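Local atomic coordinates of GCN5-related N-acetyltransferase (Arthrobacter sp., PDB entry 2R1I), a protein that probably transfers an acetyl group from acetyl-coenzyme A to an amine, as GNAT-family acetyltransferases do, its own substrate being unidentified. Residues V71-G76 / L119-G124. Residues are numbered along the deposited sequence; the frame is centred on the assembly and turned at random.
Sequences VVLLAG and LAASCG
The flat group in this contact is the peptide unit joining A121 to S122, and L73 lies over one of its faces. Methyl CD1 of L73 sits almost squarely above the plane, 3.7 Å from the backbone N of S122, while the opposite face is turned into the helix. At the margins two small groups flank the methyl: A121 CB, 3.7 Å from L73 CD1, and S122 OG, 3.9 Å from the same CD1. Together they form a shallow seat, a worked example of one leucine branch resting on a helix peptide between two short side chains. The CA atoms of L73 and S122 are 7.6 Å apart.

In L73, CD1 is anti to CA about the CB-CG bond (chi2 179°), which extends this single branch to the helix. L118 and L125 of helix 109-128 enlarge the apolar patch around the leucine. The hydroxyl of S122 bonds to the carbonyl O of L118, one turn back, and its side chain also packs on A83 and L85 of strand 81-88.

The contact thus lays helix 109-128 against strand 70-75 in the GNAT fold, where the corresponding helix typically follows the loop that receives the coenzyme A pyrophosphate. Chemically, cohesion here is dispersive and hydrophobic: the serine hydroxyl is hydrogen-bonded within its own helix, leaving the buried leucine methyl to meet alanine carbon and a peptide face.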
loop_
_atom_site.group_PDB
_atom_site.type_symbol
_atom_site.label_atom_id
_atom_site.label_comp_id
_atom_site.label_asym_id
_atom_site.label_seq_id
_atom_site.Cartn_x
_atom_site.Cartn_y
_atom_site.Cartn_z
ATOM N N VAL A 71 9.453 -7.415 5.038
ATOM C CA VAL A 71 10.893 -7.606 5.176
ATOM C C VAL A 71 11.413 -6.446 6.025
ATOM O O VAL A 71 10.978 -5.302 5.885
ATOM C CB VAL A 71 11.573 -7.619 3.770
ATOM C CG1 VAL A 71 13.143 -7.518 3.948
ATOM C CG2 VAL A 71 11.102 -8.837 2.899
ATOM N N VAL A 72 12.320 -6.750 6.952
ATOM C CA VAL A 72 12.904 -5.737 7.850
ATOM C C VAL A 72 14.418 -5.734 7.613
ATOM O O VAL A 72 15.060 -6.788 7.561
ATOM C CB VAL A 72 12.576 -5.959 9.319
ATOM C CG1 VAL A 72 13.399 -4.983 10.215
ATOM C CG2 VAL A 72 11.037 -5.871 9.538
ATOM N N LEU A 73 14.937 -4.526 7.384
ATOM C CA LEU A 73 16.400 -4.280 7.236
ATOM C C LEU A 73 16.897 -3.568 8.493
ATOM O O LEU A 73 16.201 -2.663 9.015
ATOM C CB LEU A 73 16.790 -3.506 5.966
ATOM C CG LEU A 73 16.362 -4.099 4.625
ATOM C CD1 LEU A 73 16.792 -3.216 3.473
ATOM C CD2 LEU A 73 16.871 -5.526 4.469
ATOM N N LEU A 74 18.086 -3.969 8.975
ATOM C CA LEU A 74 18.701 -3.432 10.174
ATOM C C LEU A 74 20.039 -2.772 9.822
ATOM O O LEU A 74 20.800 -3.321 9.028
ATOM C CB LEU A 74 18.979 -4.533 11.195
ATOM C CG LEU A 74 17.747 -5.263 11.735
ATOM C CD1 LEU A 74 18.152 -6.457 12.548
ATOM C CD2 LEU A 74 16.920 -4.307 12.558
ATOM N N ALA A 75 20.268 -1.599 10.404
ATOM C CA ALA A 75 21.504 -0.804 10.238
ATOM C C ALA A 75 22.145 -0.614 11.614
ATOM O O ALA A 75 21.474 -0.209 12.574
ATOM C CB ALA A 75 21.179 0.529 9.650
ATOM N N GLY A 76 23.436 -0.906 11.687
ATOM C CA GLY A 76 24.216 -0.725 12.909
ATOM C C GLY A 76 24.518 -2.038 13.591
ATOM O O GLY A 76 23.837 -3.028 13.406
ATOM N N LEU A 119 17.467 3.318 3.038
ATOM C CA LEU A 119 16.641 3.564 1.844
ATOM C C LEU A 119 17.273 2.933 0.590
ATOM O O LEU A 119 16.616 2.284 -0.210
ATOM C CB LEU A 119 16.331 5.059 1.656
ATOM C CG LEU A 119 15.531 5.385 0.379
ATOM C CD1 LEU A 119 14.183 4.602 0.421
ATOM C CD2 LEU A 119 15.316 6.880 0.208
ATOM N N ALA A 120 18.574 3.135 0.423
ATOM C CA ALA A 120 19.281 2.562 -0.703
ATOM C C ALA A 120 19.234 1.035 -0.700
ATOM O O ALA A 120 19.011 0.397 -1.743
ATOM C CB ALA A 120 20.753 3.123 -0.739
ATOM N N ALA A 121 19.421 0.424 0.466
ATOM C CA ALA A 121 19.339 -1.026 0.573
ATOM C C ALA A 121 17.909 -1.525 0.234
ATOM O O ALA A 121 17.749 -2.570 -0.409
ATOM C CB ALA A 121 19.763 -1.478 1.987
ATOM N N SER A 122 16.893 -0.769 0.663
ATOM C CA SER A 122 15.463 -1.088 0.362
ATOM C C SER A 122 15.206 -1.069 -1.141
ATOM O O SER A 122 14.621 -1.979 -1.680
ATOM C CB SER A 122 14.522 -0.100 1.055
ATOM O OG SER A 122 14.667 -0.129 2.491
ATOM N N CYS A 123 15.723 -0.065 -1.852
ATOM C CA CYS A 123 15.520 -0.036 -3.290
ATOM C C CYS A 123 16.149 -1.255 -3.981
ATOM O O CYS A 123 15.554 -1.843 -4.878
ATOM C CB CYS A 123 16.057 1.256 -3.879
ATOM S SG CYS A 123 15.168 2.704 -3.388
ATOM N N GLY A 124 17.353 -1.635 -3.556
ATOM C CA GLY A 124 18.021 -2.817 -4.073
ATOM C C GLY A 124 17.258 -4.106 -3.848
ATOM O O GLY A 124 17.143 -4.944 -4.724
#